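PDB 4ADZ: CSOR from Streptomyces lividans, which probably represses transcription of copper-responsive genes and releases DNA when it binds copper, and is captured here without the metal. Local coordinates for residues Glu62-Gly67 / Leu82-Ala87. Sequence-based numbering, arbitrary orientation. Where two conformers were deposited one is given.
Sequences EGQIRG and LTQVSA. With SO4 (sulfate ion), chain F; SO4 (sulfate ion), chain D.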
ATOM      1  N   GLU A  62       2.977  20.258  -1.554  1.00 12.60           N
ATOM      2  CA  GLU A  62       3.983  20.920  -0.758  0.50 12.94           C
ATOM      3  C   GLU A  62       3.264  21.700   0.374  1.00 12.66           C
ATOM      4  O   GLU A  62       3.774  21.756   1.472  1.00 13.68           O
ATOM      5  CB  GLU A  62       4.844  21.799  -1.672  0.40 12.70           C
ATOM      6  CG  GLU A  62       5.959  22.571  -1.005  0.40 13.49           C
ATOM      7  CD  GLU A  62       6.823  21.761  -0.090  0.40 14.87           C
ATOM      8  OE1 GLU A  62       6.801  20.517  -0.165  0.40 15.16           O
ATOM      9  OE2 GLU A  62       7.536  22.409   0.728  0.40 16.42           O
ATOM     10  N   GLY A  63       2.115  22.277   0.040  1.00 13.83           N
ATOM     11  CA  GLY A  63       1.191  22.907   1.006  1.00 14.76           C
ATOM     12  C   GLY A  63       0.855  22.002   2.189  1.00 14.18           C
ATOM     13  O   GLY A  63       0.919  22.393   3.371  1.00 13.29           O
ATOM     14  N   GLN A  64       0.546  20.761   1.864  1.00 13.49           N
ATOM     15  CA  GLN A  64       0.261  19.720   2.883  1.00 12.77           C
ATOM     16  C   GLN A  64       1.453  19.430   3.748  1.00 11.84           C
ATOM     17  O   GLN A  64       1.327  19.274   4.941  1.00 11.83           O
ATOM     18  CB  GLN A  64      -0.294  18.460   2.198  1.00 14.59           C
ATOM     19  CG  GLN A  64      -1.661  18.624   1.525  1.00 16.05           C
ATOM     20  CD  GLN A  64      -2.007  17.333   0.790  1.00 18.29           C
ATOM     21  OE1 GLN A  64      -1.250  16.890  -0.041  1.00 21.88           O
ATOM     22  NE2 GLN A  64      -3.102  16.679   1.169  1.00 24.21           N
ATOM     23  N   ILE A  65       2.657  19.359   3.165  1.00 11.57           N
ATOM     24  CA  ILE A  65       3.819  19.058   3.903  1.00 11.04           C
ATOM     25  C   ILE A  65       4.167  20.249   4.824  1.00 11.06           C
ATOM     26  O   ILE A  65       4.621  20.057   5.975  1.00 12.69           O
ATOM     27  CB  ILE A  65       5.038  18.696   3.045  1.00 11.88           C
ATOM     28  CG1 ILE A  65       4.714  17.624   2.010  1.00 12.59           C
ATOM     29  CG2 ILE A  65       6.210  18.290   3.923  1.00 12.10           C
ATOM     30  CD1 ILE A  65       4.142  16.305   2.560  1.00 11.59           C
ATOM     31  N   ARG A  66       4.011  21.479   4.341  1.00 12.86           N
ATOM     32  CA  ARG A  66       4.192  22.631   5.198  1.00 13.19           C
ATOM     33  C   ARG A  66       3.240  22.575   6.379  1.00 13.66           C
ATOM     34  O   ARG A  66       3.628  22.918   7.502  1.00 14.59           O
ATOM     35  CB  ARG A  66       4.023  23.950   4.415  1.00 13.83           C
ATOM     36  CG  ARG A  66       5.214  24.172   3.472  1.00 15.35           C
ATOM     37  CD  ARG A  66       5.269  25.603   2.914  1.00 17.57           C
ATOM     38  NE  ARG A  66       4.034  25.932   2.278  1.00 17.97           N
ATOM     39  CZ  ARG A  66       3.745  25.784   0.979  1.00 17.01           C
ATOM     40  NH1 ARG A  66       4.622  25.378   0.134  1.00 18.19           N
ATOM     41  NH2 ARG A  66       2.561  26.078   0.557  1.00 21.39           N
ATOM     42  N   GLY A  67       2.000  22.201   6.105  1.00 13.20           N
ATOM     43  CA  GLY A  67       1.003  21.903   7.137  1.00 14.04           C
ATOM     44  C   GLY A  67       1.432  20.888   8.168  1.00 13.63           C
ATOM     45  O   GLY A  67       1.285  21.113   9.393  1.00 13.34           O
ATOM     46  N   LEU A  82      -1.167  11.998  11.619  1.00 11.90           N
ATOM     47  CA  LEU A  82      -1.288  10.802  10.774  1.00 12.59           C
ATOM     48  C   LEU A  82      -2.357  10.921   9.738  1.00 11.59           C
ATOM     49  O   LEU A  82      -2.144  10.593   8.561  1.00 11.68           O
ATOM     50  CB  LEU A  82      -1.475   9.542  11.600  1.00 13.66           C
ATOM     51  CG  LEU A  82      -0.348   9.144  12.527  1.00 15.64           C
ATOM     52  CD1 LEU A  82      -0.689   7.858  13.336  1.00 17.27           C
ATOM     53  CD2 LEU A  82       0.938   8.945  11.766  1.00 16.22           C
ATOM     54  N   THR A  83      -3.511  11.483  10.082  1.00 11.33           N
ATOM     55  CA  THR A  83      -4.535  11.705   9.101  1.00 11.80           C
ATOM     56  C   THR A  83      -4.059  12.572   7.907  1.00 12.39           C
ATOM     57  O   THR A  83      -4.362  12.286   6.730  1.00 13.54           O
ATOM     58  CB  THR A  83      -5.796  12.319   9.764  1.00 12.48           C
ATOM     59  OG1 THR A  83      -6.262  11.388  10.723  1.00 11.75           O
ATOM     60  CG2 THR A  83      -6.927  12.623   8.734  1.00 12.87           C
ATOM     61  N   GLN A  84      -3.336  13.648   8.214  1.00 12.20           N
ATOM     62  CA  GLN A  84      -2.792  14.547   7.199  1.00 13.23           C
ATOM     63  C   GLN A  84      -1.648  13.843   6.416  1.00 11.54           C
ATOM     64  O   GLN A  84      -1.529  14.088   5.213  1.00 13.20           O
ATOM     65  CB  GLN A  84      -2.243  15.787   7.877  1.00 14.94           C
ATOM     66  CG  GLN A  84      -1.531  16.766   6.980  1.00 18.65           C
ATOM     67  CD  GLN A  84      -2.411  17.647   6.149  1.00 26.31           C
ATOM     68  OE1 GLN A  84      -3.680  17.485   6.071  1.00 24.42           O
ATOM     69  NE2 GLN A  84      -1.735  18.679   5.529  1.00 27.76           N
ATOM     70  N   VAL A  85      -0.857  13.002   7.079  1.00 11.18           N
ATOM     71  CA  VAL A  85       0.186  12.212   6.362  1.00 11.78           C
ATOM     72  C   VAL A  85      -0.518  11.350   5.298  1.00 13.16           C
ATOM     73  O   VAL A  85      -0.072  11.250   4.108  1.00 11.64           O
ATOM     74  CB  VAL A  85       1.101  11.380   7.245  1.00 11.69           C
ATOM     75  CG1 VAL A  85       2.039  10.377   6.440  1.00 13.62           C
ATOM     76  CG2 VAL A  85       1.935  12.274   8.206  1.00 11.15           C
ATOM     77  N   SER A  86      -1.616  10.691   5.672  1.00 13.47           N
ATOM     78  CA  SER A  86      -2.294   9.770   4.786  1.00 14.89           C
ATOM     79  C   SER A  86      -2.904  10.552   3.634  1.00 16.07           C
ATOM     80  O   SER A  86      -2.829  10.127   2.464  1.00 16.76           O
ATOM     81  CB  SER A  86      -3.365   8.961   5.591  1.00 16.58           C
ATOM     82  OG  SER A  86      -2.705   8.044   6.453  1.00 18.91           O
ATOM     83  N   ALA A  87      -3.441  11.736   3.899  1.00 13.55           N
ATOM     84  CA  ALA A  87      -3.931  12.557   2.841  1.00 13.93           C
ATOM     85  C   ALA A  87      -2.820  12.937   1.841  1.00 12.22           C
ATOM     86  O   ALA A  87      -3.100  12.977   0.631  1.00 13.74           O
ATOM     87  CB  ALA A  87      -4.644  13.804   3.346  1.00 14.49           C
TER
HETATM   88  S   SO4 F1137       8.150  25.976   0.431  0.50 22.55           S
HETATM   89  O1  SO4 F1137       6.938  25.163   0.471  0.50 24.77           O
HETATM   90  O2  SO4 F1137       8.970  25.604   1.617  0.50 27.27           O
HETATM   91  O3  SO4 F1137       7.889  27.433   0.451  0.50 24.04           O
HETATM   92  O4  SO4 F1137       8.882  25.672  -0.832  0.50 27.57           O
HETATM   93  S   SO4 D1135       1.334  28.154   3.744  1.00 34.15           S
HETATM   94  O1  SO4 D1135       1.895  26.776   3.900  1.00 31.24           O
HETATM   95  O2  SO4 D1135       2.272  28.938   4.587  1.00 38.50           O
HETATM   96  O3  SO4 D1135      -0.051  28.262   4.286  1.00 40.60           O
HETATM   97  O4  SO4 D1135       1.255  28.474   2.339  1.00 35.65           O
HETATM   98  O   HOH W   1      -4.841  17.755   3.178  1.00 29.05           O
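Q84 reaches across to helix 48-73 and donates a hydrogen bond from its side-chain amide to the backbone of Q64. NE2 of Q84 lies 3.2 Å from O of Q64, and the N-H...O angle is 155°. The oxygen sits near the amide plane of Q84. At the carbonyl the approach is strongly bent, with a C=O...N angle of 108°. The Q84 chain leaves with CG anti to the backbone N and then bends at chi2, which brings the amide against Q64. The same NE2 also rests 3.6 Å from CB of Q64.

The CA-CB bond of Q64 is aimed at helix 78-114, and the chain runs extended beyond CG. Its amide plane is turned 80° from that of Q84, and the two groups do not stack. One water joins them instead. It accepts from NE2 of Q64 at 2.9 Å and donates to OE1 of Q84 at 3.1 Å. Both ends of the Q84 amide are therefore engaged, which fixes its flip. A leucine at Q84 would probably leave the water without its second protein partner and lose the direct link to the Q64 carbonyl.

The two helices form the antiparallel hairpin at the start of the all-helical CsoR fold, and this polar pair lies at its surface. Within the two segments the nearest CA atoms are those of Q64 and Q84, 7.4 Å apart. One turn further along, A87 lies beside the Q64 amide, its O 3.7 Å and its CB 3.9 Å from NE2 of Q64. Beyond the segments, Q64 also packs on S88 and A91, while Q84 touches L68 and M71. On another side of helix 48-73, R66 binds sulfate ions, probably from the crystallisation liquor; its NE donates to O1 of the chain D ion at 2.8 Å.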